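Local coordinates for major royal jelly protein 1 (Apis mellifera, PDB 5YYL) that is the most abundant protein of royal jelly, binds the sterol 24-methylenecholesterol and probably serves as food for developing bee larvae, at residues I205-G210 against F223-S228; A189-D194 against V278-F283; N264-P269 against G328-H333; A113-C118 against Q147-P152. All blocks are in the same frame, centred on the assembly; numbering follows the deposited sequence.

Contact 1. Residues I205-G210 against F223-S228; sequences IADEKG and FHRLTS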
loop_
_atom_site.group_PDB
_atom_site.type_symbol
_atom_site.label_atom_id
_atom_site.label_comp_id
_atom_site.label_asym_id
_atom_site.label_seq_id
_atom_site.Cartn_x
_atom_site.Cartn_y
_atom_site.Cartn_z
ATOM N N ILE A 205 42.422 21.176 10.439
ATOM C CA ILE A 205 42.513 22.061 9.280
ATOM C C ILE A 205 43.936 22.078 8.725
ATOM O O ILE A 205 44.850 22.572 9.374
ATOM C CB ILE A 205 42.054 23.489 9.636
ATOM C CG1 ILE A 205 40.641 23.456 10.231
ATOM C CG2 ILE A 205 42.065 24.390 8.415
ATOM C CD1 ILE A 205 40.242 24.720 10.971
ATOM N N ALA A 206 44.118 21.541 7.520
ATOM C CA ALA A 206 45.438 21.529 6.880
ATOM C C ALA A 206 45.687 22.861 6.230
ATOM O O ALA A 206 44.750 23.464 5.720
ATOM C CB ALA A 206 45.514 20.441 5.837
ATOM N N ASP A 207 46.949 23.296 6.234
ATOM C CA ASP A 207 47.395 24.552 5.611
ATOM C C ASP A 207 48.489 24.225 4.585
ATOM O O ASP A 207 49.655 24.117 4.920
ATOM C CB ASP A 207 47.920 25.499 6.713
ATOM C CG ASP A 207 48.599 26.780 6.167
ATOM O OD1 ASP A 207 48.524 27.084 4.946
ATOM O OD2 ASP A 207 49.227 27.492 6.987
ATOM N N GLU A 208 48.103 24.071 3.330
ATOM C CA GLU A 208 49.011 23.562 2.311
ATOM C C GLU A 208 50.177 24.509 2.021
ATOM O O GLU A 208 51.315 24.043 1.824
ATOM C CB GLU A 208 48.251 23.187 1.019
ATOM C CG GLU A 208 47.680 24.318 0.161
ATOM C CD GLU A 208 46.805 23.796 -0.984
ATOM O OE1 GLU A 208 45.963 24.568 -1.485
ATOM O OE2 GLU A 208 46.934 22.616 -1.387
ATOM N N LYS A 209 49.911 25.817 2.017
ATOM C CA LYS A 209 50.945 26.805 1.680
ATOM C C LYS A 209 51.887 26.972 2.865
ATOM O O LYS A 209 53.096 26.848 2.710
ATOM C CB LYS A 209 50.341 28.153 1.239
ATOM C CG LYS A 209 51.123 28.879 0.139
ATOM C CD LYS A 209 50.971 28.200 -1.240
ATOM C CE LYS A 209 51.795 28.832 -2.376
ATOM N N GLY A 210 51.319 27.229 4.038
ATOM C CA GLY A 210 52.097 27.389 5.269
ATOM C C GLY A 210 52.664 26.116 5.901
ATOM O O GLY A 210 53.532 26.193 6.770
ATOM N N PHE A 223 42.912 26.651 19.765
ATOM C CA PHE A 223 43.574 26.219 18.530
ATOM C C PHE A 223 45.024 25.857 18.847
ATOM O O PHE A 223 45.590 26.340 19.810
ATOM C CB PHE A 223 43.568 27.346 17.501
ATOM C CG PHE A 223 42.224 27.671 16.935
ATOM C CD1 PHE A 223 41.840 27.167 15.705
ATOM C CD2 PHE A 223 41.370 28.524 17.596
ATOM C CE1 PHE A 223 40.621 27.491 15.147
ATOM C CE2 PHE A 223 40.140 28.859 17.054
ATOM C CZ PHE A 223 39.766 28.347 15.823
ATOM N N HIS A 224 45.611 24.990 18.030
ATOM C CA HIS A 224 47.007 24.574 18.170
ATOM C C HIS A 224 47.598 24.219 16.804
ATOM O O HIS A 224 47.135 23.276 16.167
ATOM C CB HIS A 224 47.104 23.359 19.105
ATOM C CG HIS A 224 46.743 23.667 20.524
ATOM N ND1 HIS A 224 47.676 24.067 21.460
ATOM C CD2 HIS A 224 45.546 23.672 21.160
ATOM C CE1 HIS A 224 47.070 24.294 22.613
ATOM N NE2 HIS A 224 45.777 24.068 22.455
ATOM N N ARG A 225 48.612 24.967 16.362
ATOM C CA ARG A 225 49.286 24.692 15.085
ATOM C C ARG A 225 50.427 23.708 15.284
ATOM O O ARG A 225 51.287 23.929 16.119
ATOM C CB ARG A 225 49.808 25.977 14.446
ATOM C CG ARG A 225 50.589 25.744 13.158
ATOM C CD ARG A 225 50.634 27.003 12.311
ATOM N NE ARG A 225 51.196 26.720 10.987
ATOM C CZ ARG A 225 50.625 27.010 9.812
ATOM N NH1 ARG A 225 49.457 27.676 9.715
ATOM N NH2 ARG A 225 51.260 26.652 8.698
ATOM N N LEU A 226 50.430 22.631 14.503
ATOM C CA LEU A 226 51.478 21.617 14.544
ATOM C C LEU A 226 52.348 21.737 13.293
ATOM O O LEU A 226 51.937 22.333 12.294
ATOM C CB LEU A 226 50.829 20.239 14.592
ATOM C CG LEU A 226 50.233 19.760 15.928
ATOM C CD1 LEU A 226 49.654 20.861 16.805
ATOM C CD2 LEU A 226 49.166 18.706 15.670
ATOM N N THR A 227 53.562 21.196 13.361
ATOM C CA THR A 227 54.442 21.111 12.194
ATOM C C THR A 227 55.147 19.751 12.145
ATOM O O THR A 227 55.262 19.039 13.149
ATOM C CB THR A 227 55.503 22.220 12.194
ATOM O OG1 THR A 227 56.281 22.119 13.384
ATOM C CG2 THR A 227 54.878 23.592 12.126
ATOM N N SER A 228 55.595 19.398 10.946
ATOM C CA SER A 228 56.303 18.158 10.691
ATOM C C SER A 228 56.924 18.218 9.304
ATOM O O SER A 228 56.481 18.987 8.445
ATOM C CB SER A 228 55.333 16.986 10.792
ATOM O OG SER A 228 55.838 15.830 10.170
#
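The guanidinium of Arg225 is met at its edge, where Asp207 OD2 and Gly210 O both lie near its plane, while the carboxylate of Asp207 stands almost upright to it, the two planes 87° apart. Both residues belong to one four-stranded antiparallel blade of the beta-propeller. Asp207 closes strand 201-207 and Arg225 sits on the outermost strand, 225-226, so the salt bridge reaches across the intervening strand 212-217. It is an end-on grip of two nitrogens on a single oxygen: Arg225 NH1 donates to the anti lone pair of Asp207 OD2 over 2.7 Å, and Arg225 NH2 lies 2.8 Å from the same Asp207 OD2, approaching from above the carboxylate plane. Both bonds are bent, as a fork on one acceptor requires. The arginine spans the gap because its chain runs extended from CG to NE, with CG anti to the backbone N (chi1 177°). Asp207 OD1 is occupied separately: it accepts from Gly210 N at 2.9 Å, an Asx motif that ties the carboxylate to the turn after its strand, and also from the backbone N of Arg184. With both oxygens engaged, the carboxylate is fixed in rotation. Arg225 NH1 has a second acceptor in Val174 O, which brings the segment around helix 172-175 into the network. The other terminal nitrogen, Arg225 NH2, also lies 3.0 Å from Gly210 O.

Contact 2. Residues A189-D194 against V278-F283; sequences AVQSLD and VNTEQF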
loop_
_atom_site.group_PDB
_atom_site.type_symbol
_atom_site.label_atom_id
_atom_site.label_comp_id
_atom_site.label_asym_id
_atom_site.label_seq_id
_atom_site.Cartn_x
_atom_site.Cartn_y
_atom_site.Cartn_z
ATOM N N ALA A 189 38.425 18.241 8.321
ATOM C CA ALA A 189 37.900 16.974 8.806
ATOM C C ALA A 189 37.377 17.197 10.203
ATOM O O ALA A 189 37.964 17.955 10.963
ATOM C CB ALA A 189 38.981 15.923 8.811
ATOM N N VAL A 190 36.273 16.536 10.542
ATOM C CA VAL A 190 35.595 16.776 11.802
ATOM C C VAL A 190 35.309 15.463 12.524
ATOM O O VAL A 190 34.873 14.500 11.915
ATOM C CB VAL A 190 34.289 17.537 11.539
ATOM C CG1 VAL A 190 33.556 17.822 12.847
ATOM C CG2 VAL A 190 34.576 18.827 10.772
ATOM N N GLN A 191 35.549 15.451 13.830
ATOM C CA GLN A 191 35.382 14.274 14.682
ATOM C C GLN A 191 34.349 14.595 15.772
ATOM O O GLN A 191 34.699 15.020 16.862
ATOM C CB GLN A 191 36.753 13.910 15.279
ATOM C CG GLN A 191 36.923 12.510 15.836
ATOM C CD GLN A 191 38.390 12.230 16.145
ATOM O OE1 GLN A 191 39.061 13.030 16.806
ATOM N NE2 GLN A 191 38.903 11.102 15.649
ATOM N N SER A 192 33.066 14.433 15.463
ATOM C CA SER A 192 32.014 14.609 16.471
ATOM C C SER A 192 32.053 13.458 17.489
ATOM O O SER A 192 31.491 12.384 17.244
ATOM C CB SER A 192 30.636 14.723 15.815
ATOM N N LEU A 193 32.748 13.691 18.607
ATOM C CA LEU A 193 32.857 12.713 19.697
ATOM C C LEU A 193 31.547 12.596 20.506
ATOM O O LEU A 193 31.123 11.489 20.842
ATOM C CB LEU A 193 34.040 13.052 20.620
ATOM N N ASP A 194 30.909 13.728 20.815
ATOM C CA ASP A 194 29.622 13.729 21.533
ATOM C C ASP A 194 28.712 14.886 21.105
ATOM O O ASP A 194 29.077 16.062 21.254
ATOM N N VAL A 278 48.340 10.520 11.080
ATOM C CA VAL A 278 48.511 10.748 12.513
ATOM C C VAL A 278 47.292 10.186 13.229
ATOM O O VAL A 278 46.173 10.470 12.828
ATOM C CB VAL A 278 48.689 12.247 12.822
ATOM C CG1 VAL A 278 47.466 13.088 12.487
ATOM C CG2 VAL A 278 49.045 12.470 14.278
ATOM N N ASN A 279 47.502 9.375 14.266
ATOM C CA ASN A 279 46.371 8.967 15.101
ATOM C C ASN A 279 45.938 10.160 15.952
ATOM O O ASN A 279 46.774 10.907 16.472
ATOM C CB ASN A 279 46.686 7.766 15.988
ATOM C CG ASN A 279 45.435 7.198 16.656
ATOM O OD1 ASN A 279 44.827 7.830 17.532
ATOM N ND2 ASN A 279 45.035 6.007 16.231
ATOM N N THR A 280 44.623 10.322 16.087
ATOM C CA THR A 280 44.039 11.468 16.769
ATOM C C THR A 280 43.730 11.232 18.255
ATOM O O THR A 280 43.422 12.195 18.960
ATOM C CB THR A 280 42.752 11.939 16.060
ATOM O OG1 THR A 280 41.830 10.849 15.976
ATOM C CG2 THR A 280 43.062 12.431 14.670
ATOM N N GLU A 281 43.816 9.994 18.747
ATOM C CA GLU A 281 43.764 9.754 20.207
ATOM C C GLU A 281 44.859 10.551 20.959
ATOM O O GLU A 281 44.653 10.983 22.091
ATOM C CB GLU A 281 43.857 8.256 20.538
ATOM C CG GLU A 281 42.692 7.426 20.008
ATOM N N GLN A 282 45.996 10.751 20.296
ATOM C CA GLN A 282 47.055 11.672 20.741
ATOM C C GLN A 282 46.563 13.080 21.121
ATOM O O GLN A 282 47.035 13.685 22.093
ATOM C CB GLN A 282 48.108 11.840 19.636
ATOM C CG GLN A 282 48.892 10.589 19.262
ATOM C CD GLN A 282 50.006 10.899 18.285
ATOM O OE1 GLN A 282 50.922 11.657 18.609
ATOM N NE2 GLN A 282 49.947 10.313 17.086
ATOM N N PHE A 283 45.638 13.610 20.329
ATOM C CA PHE A 283 45.086 14.957 20.532
ATOM C C PHE A 283 44.008 14.987 21.632
ATOM O O PHE A 283 43.791 16.036 22.218
ATOM C CB PHE A 283 44.539 15.524 19.205
ATOM C CG PHE A 283 45.512 15.443 18.055
ATOM C CD1 PHE A 283 45.157 14.813 16.872
ATOM C CD2 PHE A 283 46.783 15.980 18.161
ATOM C CE1 PHE A 283 46.046 14.728 15.812
ATOM C CE2 PHE A 283 47.676 15.899 17.107
ATOM C CZ PHE A 283 47.310 15.271 15.929
#
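Gln191, near the end of strand 185-192, and Thr280, in the turn between strand 275-279 and helix 281-284, have their CA atoms 9.3 Å apart, too far for backbone pairing. The segments come from adjacent blades of the beta-propeller, and side chains bridge the gap. The side chains of Gln191 and Thr280 arrive from opposite directions. Gln191 is stretched out, CG anti to the backbone N (chi1 -162°), and carries its amide to the threonine hydroxyl: Gln191 NE2 donates to Thr280 OG1 over 3.0 Å, nearly straight at 167° and close to the amide plane. Neither partner relies on this bond alone. Thr280 OG1 also bonds to the backbone oxygen of Asn263, which can only accept, so the hydroxyl should give its proton there and receive from the glutamine. Gln191 OE1 is in turn held by Tyr204 OH, which pins both ends of the amide and settles which way round it sits. The turn bearing Thr280 is itself braced, since Phe283 N reaches back to Thr280 O over 3.0 Å. Beside it is a capping bond at the start of the helix: Asn279 OD1 accepts from Glu281 N at 2.7 Å, with the donor in the carbonyl plane.

Contact 3. Residues N264-P269 against G328-H333; sequences NLYYSP and GCWNEH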
loop_
_atom_site.group_PDB
_atom_site.type_symbol
_atom_site.label_atom_id
_atom_site.label_comp_id
_atom_site.label_asym_id
_atom_site.label_seq_id
_atom_site.Cartn_x
_atom_site.Cartn_y
_atom_site.Cartn_z
ATOM N N ASN A 264 42.641 7.404 12.527
ATOM C CA ASN A 264 43.801 7.953 11.816
ATOM C C ASN A 264 43.347 9.060 10.887
ATOM O O ASN A 264 42.430 8.862 10.106
ATOM C CB ASN A 264 44.490 6.883 11.003
ATOM C CG ASN A 264 45.048 5.785 11.856
ATOM O OD1 ASN A 264 45.564 6.021 12.962
ATOM N ND2 ASN A 264 44.972 4.570 11.345
ATOM N N LEU A 265 43.966 10.229 11.005
ATOM C CA LEU A 265 43.789 11.315 10.046
ATOM C C LEU A 265 44.852 11.148 8.961
ATOM O O LEU A 265 46.015 11.526 9.146
ATOM C CB LEU A 265 43.936 12.667 10.746
ATOM C CG LEU A 265 43.906 13.911 9.873
ATOM C CD1 LEU A 265 42.542 14.036 9.215
ATOM C CD2 LEU A 265 44.234 15.119 10.727
ATOM N N TYR A 266 44.451 10.549 7.838
ATOM C CA TYR A 266 45.343 10.362 6.684
ATOM C C TYR A 266 45.525 11.681 5.960
ATOM O O TYR A 266 44.610 12.493 5.946
ATOM C CB TYR A 266 44.802 9.310 5.722
ATOM C CG TYR A 266 44.722 7.938 6.335
ATOM C CD1 TYR A 266 45.812 7.072 6.306
ATOM C CD2 TYR A 266 43.559 7.508 6.941
ATOM C CE1 TYR A 266 45.746 5.812 6.885
ATOM C CE2 TYR A 266 43.467 6.256 7.505
ATOM C CZ TYR A 266 44.555 5.410 7.478
ATOM O OH TYR A 266 44.454 4.170 8.058
ATOM N N TYR A 267 46.700 11.880 5.376
ATOM C CA TYR A 267 47.036 13.101 4.652
ATOM C C TYR A 267 48.274 12.877 3.795
ATOM O O TYR A 267 48.870 11.806 3.851
ATOM C CB TYR A 267 47.298 14.258 5.617
ATOM C CG TYR A 267 48.525 14.068 6.480
ATOM C CD1 TYR A 267 49.750 14.621 6.120
ATOM C CD2 TYR A 267 48.461 13.324 7.664
ATOM C CE1 TYR A 267 50.870 14.442 6.922
ATOM C CE2 TYR A 267 49.570 13.139 8.471
ATOM C CZ TYR A 267 50.767 13.699 8.102
ATOM O OH TYR A 267 51.872 13.519 8.902
ATOM N N SER A 268 48.649 13.887 3.018
ATOM C CA SER A 268 49.934 13.907 2.337
ATOM C C SER A 268 50.215 15.291 1.802
ATOM O O SER A 268 49.289 16.035 1.524
ATOM C CB SER A 268 49.952 12.915 1.188
ATOM O OG SER A 268 48.909 13.164 0.273
ATOM N N PRO A 269 51.491 15.670 1.677
ATOM C CA PRO A 269 51.728 16.936 0.967
ATOM C C PRO A 269 51.321 16.796 -0.512
ATOM O O PRO A 269 51.437 15.688 -1.072
ATOM C CB PRO A 269 53.238 17.178 1.128
ATOM C CG PRO A 269 53.746 16.149 2.082
ATOM C CD PRO A 269 52.741 15.048 2.161
ATOM N N GLY A 328 42.102 5.565 -6.502
ATOM C CA GLY A 328 42.740 4.409 -5.885
ATOM C C GLY A 328 42.122 4.123 -4.544
ATOM O O GLY A 328 41.460 4.987 -3.964
ATOM N N CYS A 329 42.336 2.910 -4.052
ATOM C CA CYS A 329 41.870 2.556 -2.720
ATOM C C CYS A 329 42.895 1.751 -1.949
ATOM O O CYS A 329 43.862 1.265 -2.513
ATOM C CB CYS A 329 40.537 1.793 -2.783
ATOM S SG CYS A 329 40.599 0.293 -3.780
ATOM N N TRP A 330 42.641 1.621 -0.654
ATOM C CA TRP A 330 43.461 0.835 0.251
ATOM C C TRP A 330 42.659 0.547 1.512
ATOM O O TRP A 330 42.142 1.472 2.119
ATOM C CB TRP A 330 44.735 1.583 0.604
ATOM C CG TRP A 330 45.479 0.959 1.721
ATOM C CD1 TRP A 330 46.218 -0.167 1.664
ATOM C CD2 TRP A 330 45.565 1.428 3.073
ATOM N NE1 TRP A 330 46.770 -0.445 2.899
ATOM C CE2 TRP A 330 46.380 0.517 3.781
ATOM C CE3 TRP A 330 45.026 2.520 3.757
ATOM C CZ2 TRP A 330 46.657 0.660 5.138
ATOM C CZ3 TRP A 330 45.315 2.665 5.118
ATOM C CH2 TRP A 330 46.125 1.742 5.785
ATOM N N ASN A 331 42.571 -0.726 1.900
ATOM C CA ASN A 331 41.847 -1.136 3.102
ATOM C C ASN A 331 42.757 -0.992 4.326
ATOM O O ASN A 331 43.923 -1.392 4.295
ATOM C CB ASN A 331 41.363 -2.576 2.980
ATOM C CG ASN A 331 40.248 -2.903 3.963
ATOM O OD1 ASN A 331 40.405 -2.746 5.185
ATOM N ND2 ASN A 331 39.103 -3.396 3.427
ATOM N N GLU A 332 42.216 -0.410 5.399
ATOM C CA GLU A 332 42.977 -0.196 6.625
ATOM C C GLU A 332 43.278 -1.491 7.367
ATOM O O GLU A 332 44.250 -1.542 8.142
ATOM C CB GLU A 332 42.227 0.720 7.579
ATOM C CG GLU A 332 42.149 2.174 7.158
ATOM C CD GLU A 332 41.484 3.017 8.219
ATOM O OE1 GLU A 332 40.234 2.922 8.359
ATOM O OE2 GLU A 332 42.206 3.734 8.938
ATOM N N HIS A 333 42.438 -2.515 7.152
ATOM C CA HIS A 333 42.684 -3.852 7.702
ATOM C C HIS A 333 43.982 -4.486 7.178
ATOM O O HIS A 333 44.622 -5.256 7.895
ATOM C CB HIS A 333 41.504 -4.792 7.424
ATOM C CG HIS A 333 40.231 -4.376 8.096
ATOM N ND1 HIS A 333 39.139 -3.896 7.403
ATOM C CD2 HIS A 333 39.883 -4.352 9.404
ATOM C CE1 HIS A 333 38.169 -3.603 8.250
ATOM N NE2 HIS A 333 38.592 -3.883 9.471
#
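Two neighbouring beta-propeller blades meet here, one presenting Tyr266 from strand 264-269 and the other Trp330 and Glu332 from strand 326-331 and the turn that follows it. The phenol end of Tyr266 is the meeting point. Tyr266 OH donates to Glu332 OE2 at a modelled distance of 2.5 Å, the carboxylate oxygen lying at the edge of the phenol ring and near its plane, while the carboxylate as a whole is turned 71° from that ring. Glu332 reaches the hydroxyl with its chain extended beyond CG. The same hydroxyl is approached from its own strand by Asn264, whose ND2 makes a weak bond to Tyr266 OH at 3.4 Å. Trp330 adds an apolar contact through the edge of its six-membered ring. Its CZ3 comes to 3.6 Å from Tyr266 CE1, and the hydroxyl oxygen lies at the edge of the indole. The two side chains cross at about a right angle, with ring planes 75° apart and centroids separated by 5.8 Å, an oblique pair. Both oxygens of the glutamate have further partners in the opposing blade: OE2 bonds to Thr262 OG1 and OE1 to Ser259 OG, so the carboxylate is secured by several hydroxyls, an environment that may stabilise its negative charge. After Trp330 the chain bends in an Asx turn, Asn331 OD1 accepting from His333 N at 2.8 Å, and nearby Cys329 is tied to Cys416 by a disulfide. Here the seam between two adjacent beta-propeller blades combines aromatic packing with side-chain hydrogen bonds.

Contact 4. Residues A113-C118 against Q147-P152; sequences AKYDDC and QPMCSP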
loop_
_atom_site.group_PDB
_atom_site.type_symbol
_atom_site.label_atom_id
_atom_site.label_comp_id
_atom_site.label_asym_id
_atom_site.label_seq_id
_atom_site.Cartn_x
_atom_site.Cartn_y
_atom_site.Cartn_z
ATOM N N ALA A 113 26.605 35.487 1.202
ATOM C CA ALA A 113 27.365 35.703 -0.030
ATOM C C ALA A 113 28.201 36.985 -0.017
ATOM O O ALA A 113 29.138 37.095 -0.805
ATOM C CB ALA A 113 26.423 35.720 -1.228
ATOM N N LYS A 114 27.853 37.941 0.856
ATOM C CA LYS A 114 28.484 39.272 0.895
ATOM C C LYS A 114 29.779 39.283 1.700
ATOM O O LYS A 114 29.825 38.758 2.820
ATOM C CB LYS A 114 27.528 40.312 1.503
ATOM N N TYR A 115 30.819 39.890 1.121
ATOM C CA TYR A 115 32.127 40.026 1.762
ATOM C C TYR A 115 32.762 41.420 1.547
ATOM O O TYR A 115 33.942 41.595 1.879
ATOM C CB TYR A 115 33.076 38.880 1.321
ATOM C CG TYR A 115 33.592 38.975 -0.106
ATOM C CD1 TYR A 115 34.950 39.175 -0.367
ATOM C CD2 TYR A 115 32.722 38.881 -1.196
ATOM C CE1 TYR A 115 35.423 39.283 -1.668
ATOM C CE2 TYR A 115 33.186 38.981 -2.500
ATOM C CZ TYR A 115 34.537 39.192 -2.735
ATOM O OH TYR A 115 35.006 39.271 -4.032
ATOM N N ASP A 116 32.020 42.377 0.957
ATOM C CA ASP A 116 32.395 43.800 1.002
ATOM C C ASP A 116 32.465 44.170 2.482
ATOM O O ASP A 116 33.536 44.537 2.985
ATOM C CB ASP A 116 31.379 44.688 0.257
ATOM N N ASP A 117 31.324 43.998 3.166
ATOM C CA ASP A 117 31.216 44.051 4.643
ATOM C C ASP A 117 32.291 43.240 5.409
ATOM O O ASP A 117 32.751 43.690 6.472
ATOM C CB ASP A 117 29.818 43.579 5.084
ATOM N N CYS A 118 32.666 42.068 4.863
ATOM C CA CYS A 118 33.628 41.135 5.449
ATOM C C CYS A 118 32.928 40.474 6.647
ATOM O O CYS A 118 33.553 40.189 7.657
ATOM C CB CYS A 118 34.930 41.868 5.829
ATOM S SG CYS A 118 36.285 40.876 6.472
ATOM N N GLN A 147 45.276 36.402 -1.982
ATOM C CA GLN A 147 45.223 37.655 -1.195
ATOM C C GLN A 147 44.224 37.569 -0.019
ATOM O O GLN A 147 43.027 37.522 -0.246
ATOM C CB GLN A 147 44.863 38.843 -2.103
ATOM N N PRO A 148 44.716 37.578 1.242
ATOM C CA PRO A 148 43.821 37.365 2.394
ATOM C C PRO A 148 42.981 38.581 2.812
ATOM O O PRO A 148 43.276 39.218 3.817
ATOM C CB PRO A 148 44.803 36.942 3.508
ATOM C CG PRO A 148 46.067 37.647 3.179
ATOM C CD PRO A 148 46.119 37.757 1.679
ATOM N N MET A 149 41.917 38.856 2.064
ATOM C CA MET A 149 41.058 40.029 2.291
ATOM C C MET A 149 40.472 40.098 3.706
ATOM O O MET A 149 40.364 41.186 4.274
ATOM C CB MET A 149 39.925 40.082 1.260
ATOM C CG MET A 149 39.399 41.486 1.018
ATOM S SD MET A 149 37.727 41.478 0.346
ATOM C CE MET A 149 38.016 41.880 -1.387
ATOM N N CYS A 150 40.091 38.951 4.261
ATOM C CA CYS A 150 39.613 38.861 5.646
ATOM C C CYS A 150 40.315 37.705 6.344
ATOM O O CYS A 150 40.954 36.859 5.687
ATOM C CB CYS A 150 38.101 38.624 5.690
ATOM S SG CYS A 150 37.040 39.854 4.882
ATOM N N SER A 151 40.198 37.675 7.672
ATOM C CA SER A 151 40.765 36.590 8.473
ATOM C C SER A 151 39.934 35.302 8.264
ATOM O O SER A 151 38.715 35.388 8.119
ATOM C CB SER A 151 40.804 36.976 9.960
ATOM N N PRO A 152 40.591 34.120 8.205
ATOM C CA PRO A 152 39.847 32.851 8.112
ATOM C C PRO A 152 38.928 32.581 9.307
ATOM O O PRO A 152 39.186 33.079 10.413
ATOM C CB PRO A 152 40.948 31.774 8.078
ATOM C CG PRO A 152 42.240 32.476 8.230
ATOM C CD PRO A 152 42.028 33.921 7.932
#
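Met149, whose side chain lies against Tyr115, has its backbone N held by a weak bond of 2.9 Å to Gln147 O, which closes an inverse gamma turn centred on Pro148. That turn belongs to the loop linking strands 134-139 and 153-158 of one beta-propeller blade, and it faces the loop that leads from strand 102-106 into the same blade from the preceding one. No hydrogen bond crosses between the two loops; what joins them is the disulfide of Cys118 with Cys150 and one sulfur-aromatic contact. The covalent bond, 2.0 Å between Cys118 SG and Cys150 SG, is reached from the first loop by a sulfur set anti to the backbone N (chi1 -176°) and from the second by one lying beside its backbone N. The modelled torsion about the S-S bond departs widely from the usual right angle and is best treated as doubtful at this resolution. Beside the crosslink, Tyr115 and Met149 cross at about a right angle. The thioether chain of Met149 bends at its last torsion, which brings sulfur and methyl up to CD1 and CE1 of the phenol ring in a Met-aromatic contact. Met149 SD sits obliquely to the Tyr115 ring, 66° off its normal and 4.7 Å from its centroid. Outside the two segments, Tyr115 also touches Arg82 and Met149 touches Val143, next to Asn144, a glycosylated residue; the N-acetylglucosamine of the attached glycan touches Gln147. The closest approaches within the Met-aromatic pair are 3.7 Å, from Met149 SD to Tyr115 CD1 and from Met149 CE to Tyr115 CE1.

Contacts 1, 2 and 3 follow the propeller round from within a blade to the seams between blades. Contact 1 is nested in the chain loop closed by contact 2 and shares its sheet, and the two touch where Leu226 packs on Phe283. Contacts 2 and 3 use adjoining strands of the next blade, paired by Val278 and Leu265. Contacts 1 and 3 are buried and rely on carboxylates satisfied by several partners; contact 2, partly buried, uses uncharged amide and hydroxyl groups. Contact 4, partly buried and nearer the surface, stands apart, its centre about 34 Å from that of contact 3. Joining irregular loops close to a glycan, it replaces hydrogen bonds with sulfur chemistry.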